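Local atomic coordinates of hydrogenase expression/formation protein (HypB) (Archaeoglobus fulgidus, PDB entry 2WSM), a protein that binds and probably hydrolyses GTP, dimerises in a GTP-dependent way, probably binds nickel and zinc, and takes part in hydrogenase maturation. Residues A[133-138]-A[150-155]. Residues are numbered along the deposited sequence; the frame is centred on the assembly and turned at random.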
ATOM      1  N   ARG A 133       7.836  -0.774 -14.186  1.00 24.56           N
ATOM      2  CA  ARG A 133       7.552  -0.100 -12.935  1.00 25.22           C
ATOM      3  C   ARG A 133       8.781   0.685 -12.494  1.00 22.97           C
ATOM      4  O   ARG A 133       9.887   0.149 -12.425  1.00 23.59           O
ATOM      5  CB  ARG A 133       7.181  -1.123 -11.863  1.00 21.85           C
ATOM      6  CG  ARG A 133       5.746  -1.638 -11.941  1.00 31.59           C
ATOM      7  CD  ARG A 133       5.689  -3.168 -11.930  1.00 32.48           C
ATOM      8  NE  ARG A 133       5.737  -3.672 -13.303  1.00 40.12           N
ATOM      9  CZ  ARG A 133       4.703  -4.209 -13.947  1.00 32.96           C
ATOM     10  NH1 ARG A 133       3.531  -4.353 -13.339  1.00 35.45           N
ATOM     11  NH2 ARG A 133       4.849  -4.622 -15.198  1.00 34.73           N
ATOM     12  N   VAL A 134       8.583   1.961 -12.206  1.00 19.59           N
ATOM     13  CA  VAL A 134       9.638   2.763 -11.623  1.00 20.84           C
ATOM     14  C   VAL A 134       9.193   3.218 -10.237  1.00 20.31           C
ATOM     15  O   VAL A 134       8.031   3.588 -10.026  1.00 21.48           O
ATOM     16  CB  VAL A 134      10.007   3.964 -12.522  1.00 19.89           C
ATOM     17  CG1 VAL A 134      11.075   4.828 -11.861  1.00 19.86           C
ATOM     18  CG2 VAL A 134      10.502   3.469 -13.879  1.00 18.30           C
ATOM     19  N   VAL A 135      10.111   3.155  -9.289  1.00 18.03           N
ATOM     20  CA  VAL A 135       9.837   3.624  -7.948  1.00 19.14           C
ATOM     21  C   VAL A 135      10.849   4.702  -7.614  1.00 20.82           C
ATOM     22  O   VAL A 135      12.051   4.455  -7.625  1.00 23.07           O
ATOM     23  CB  VAL A 135       9.899   2.494  -6.892  1.00 17.53           C
ATOM     24  CG1 VAL A 135       9.534   3.047  -5.522  1.00 18.17           C
ATOM     25  CG2 VAL A 135       8.969   1.364  -7.260  1.00 17.50           C
ATOM     26  N   MET A 136      10.346   5.900  -7.340  1.00 22.21           N
ATOM     27  CA  MET A 136      11.174   7.057  -7.063  1.00 20.35           C
ATOM     28  C   MET A 136      11.162   7.380  -5.581  1.00 23.00           C
ATOM     29  O   MET A 136      10.109   7.385  -4.951  1.00 21.71           O
ATOM     30  CB  MET A 136      10.650   8.271  -7.835  1.00 22.93           C
ATOM     31  CG  MET A 136      10.769   8.150  -9.349  1.00 25.49           C
ATOM     32  SD  MET A 136      10.245   9.652 -10.207  1.00 25.03           S
ATOM     33  CE  MET A 136      11.493  10.813  -9.664  1.00 22.94           C
ATOM     34  N   VAL A 137      12.335   7.662  -5.029  1.00 21.38           N
ATOM     35  CA  VAL A 137      12.416   8.167  -3.669  1.00 24.00           C
ATOM     36  C   VAL A 137      13.424   9.317  -3.583  1.00 24.17           C
ATOM     37  O   VAL A 137      14.491   9.283  -4.204  1.00 25.89           O
ATOM     38  CB  VAL A 137      12.775   7.048  -2.663  1.00 27.89           C
ATOM     39  CG1 VAL A 137      14.222   6.595  -2.846  1.00 20.80           C
ATOM     40  CG2 VAL A 137      12.537   7.517  -1.248  1.00 25.58           C
ATOM     41  N   SER A 138      13.071  10.341  -2.823  1.00 20.69           N
ATOM     42  CA  SER A 138      13.962  11.473  -2.616  1.00 29.68           C
ATOM     43  C   SER A 138      14.735  11.278  -1.309  1.00 28.30           C
ATOM     44  O   SER A 138      14.216  10.664  -0.373  1.00 23.10           O
ATOM     45  CB  SER A 138      13.157  12.779  -2.597  1.00 28.03           C
ATOM     46  OG  SER A 138      13.789  13.771  -1.807  1.00 33.72           O
ATOM     47  N   PRO A 150       9.787  -2.542   1.762  1.00 26.47           N
ATOM     48  CA  PRO A 150      10.268  -3.631   0.907  1.00 28.31           C
ATOM     49  C   PRO A 150       9.267  -3.995  -0.180  1.00 23.58           C
ATOM     50  O   PRO A 150       9.687  -4.307  -1.289  1.00 25.74           O
ATOM     51  CB  PRO A 150      10.406  -4.812   1.877  1.00 27.16           C
ATOM     52  CG  PRO A 150      10.393  -4.215   3.240  1.00 31.10           C
ATOM     53  CD  PRO A 150       9.592  -2.968   3.157  1.00 26.69           C
ATOM     54  N   GLU A 151       7.974  -3.984   0.137  1.00 23.74           N
ATOM     55  CA  GLU A 151       6.968  -4.467  -0.806  1.00 23.48           C
ATOM     56  C   GLU A 151       6.984  -3.687  -2.117  1.00 24.50           C
ATOM     57  O   GLU A 151       6.998  -4.277  -3.200  1.00 24.74           O
ATOM     58  CB  GLU A 151       5.556  -4.432  -0.203  1.00 25.38           C
ATOM     59  CG  GLU A 151       5.312  -5.392   0.953  1.00 25.41           C
ATOM     60  CD  GLU A 151       5.360  -4.714   2.312  1.00 32.67           C
ATOM     61  OE1 GLU A 151       4.471  -5.006   3.137  1.00 37.50           O
ATOM     62  OE2 GLU A 151       6.269  -3.884   2.558  1.00 27.02           O
ATOM     63  N   ILE A 152       6.983  -2.360  -2.023  1.00 22.77           N
ATOM     64  CA  ILE A 152       6.945  -1.550  -3.223  1.00 18.62           C
ATOM     65  C   ILE A 152       8.276  -1.566  -3.960  1.00 20.12           C
ATOM     66  O   ILE A 152       8.300  -1.574  -5.194  1.00 17.13           O
ATOM     67  CB  ILE A 152       6.478  -0.107  -2.954  1.00 19.99           C
ATOM     68  CG1 ILE A 152       6.093   0.570  -4.276  1.00 22.46           C
ATOM     69  CG2 ILE A 152       7.545   0.690  -2.225  1.00 19.69           C
ATOM     70  CD1 ILE A 152       5.073   1.693  -4.121  1.00 24.50           C
ATOM     71  N   PHE A 153       9.384  -1.592  -3.222  1.00 22.06           N
ATOM     72  CA  PHE A 153      10.693  -1.550  -3.885  1.00 22.82           C
ATOM     73  C   PHE A 153      10.994  -2.863  -4.594  1.00 22.18           C
ATOM     74  O   PHE A 153      11.755  -2.891  -5.549  1.00 25.26           O
ATOM     75  CB  PHE A 153      11.813  -1.112  -2.936  1.00 19.64           C
ATOM     76  CG  PHE A 153      11.815   0.371  -2.669  1.00 20.35           C
ATOM     77  CD1 PHE A 153      11.278   0.885  -1.496  1.00 18.72           C
ATOM     78  CD2 PHE A 153      12.312   1.255  -3.623  1.00 23.50           C
ATOM     79  CE1 PHE A 153      11.253   2.243  -1.266  1.00 23.15           C
ATOM     80  CE2 PHE A 153      12.293   2.625  -3.403  1.00 22.46           C
ATOM     81  CZ  PHE A 153      11.761   3.125  -2.229  1.00 21.29           C
ATOM     82  N   ARG A 154      10.341  -3.934  -4.156  1.00 21.06           N
ATOM     83  CA  ARG A 154      10.479  -5.229  -4.807  1.00 25.84           C
ATOM     84  C   ARG A 154       9.878  -5.282  -6.213  1.00 27.79           C
ATOM     85  O   ARG A 154      10.334  -6.064  -7.040  1.00 29.17           O
ATOM     86  CB  ARG A 154       9.870  -6.337  -3.950  1.00 23.52           C
ATOM     87  CG  ARG A 154      10.885  -7.251  -3.292  1.00 30.31           C
ATOM     88  CD  ARG A 154      10.195  -8.282  -2.393  1.00 36.17           C
ATOM     89  NE  ARG A 154       9.950  -7.759  -1.051  1.00 42.80           N
ATOM     90  CZ  ARG A 154       8.875  -8.043  -0.317  1.00 48.93           C
ATOM     91  NH1 ARG A 154       8.735  -7.517   0.896  1.00 39.72           N
ATOM     92  NH2 ARG A 154       7.930  -8.844  -0.800  1.00 49.51           N
ATOM     93  N   VAL A 155       8.859  -4.468  -6.482  1.00 25.41           N
ATOM     94  CA  VAL A 155       8.132  -4.583  -7.745  1.00 23.62           C
ATOM     95  C   VAL A 155       8.779  -3.748  -8.847  1.00 25.99           C
ATOM     96  O   VAL A 155       8.418  -3.859 -10.017  1.00 29.05           O
ATOM     97  CB  VAL A 155       6.620  -4.225  -7.594  1.00 28.12           C
ATOM     98  CG1 VAL A 155       5.986  -5.024  -6.453  1.00 23.72           C
ATOM     99  CG2 VAL A 155       6.421  -2.726  -7.373  1.00 26.05           C
TER
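I152 meets V135 through both backbone and side chain: V135 CG2 lies 3.7 Å from I152 O and 4.2 Å from I152 CG1. I152 also touches M36 on neighbouring strand 31-37. F153 follows with its ring. CG stands anti to its own carbonyl carbon (chi1 -76°), which carries the far end of the ring closer to strand 133-138 than its CB direction alone would suggest. There V135 CG1, the methyl anti to the backbone N, comes obliquely to the ring, 3.5 Å from F153 CE2, while V137 CB sits at the ring edge, near its plane, 4.1 Å from F153 CZ. Because this one ring spans V135 and V137 and also touches I159 on strand 158-162, an alanine here would probably open a gap beside both valines and lose the contact with I159, leaving this part of the helix held to the strand mainly through I152. V155 closes the contact with its backbone, V155 O lying 3.4 Å from the R133 CD methylene; the R133 guanidinium instead forms a salt bridge with E130. The axes of strand 133-138 and helix 150-154 come within 9.0 Å, their N-to-C directions 132° apart, and both V135 and F153 are buried. Helix 150-154 lies in the connection from strand 132-138 to its parallel neighbour 158-162 and packs back on the sheet, a beta-alpha-beta crossover of a P-loop GTPase domain.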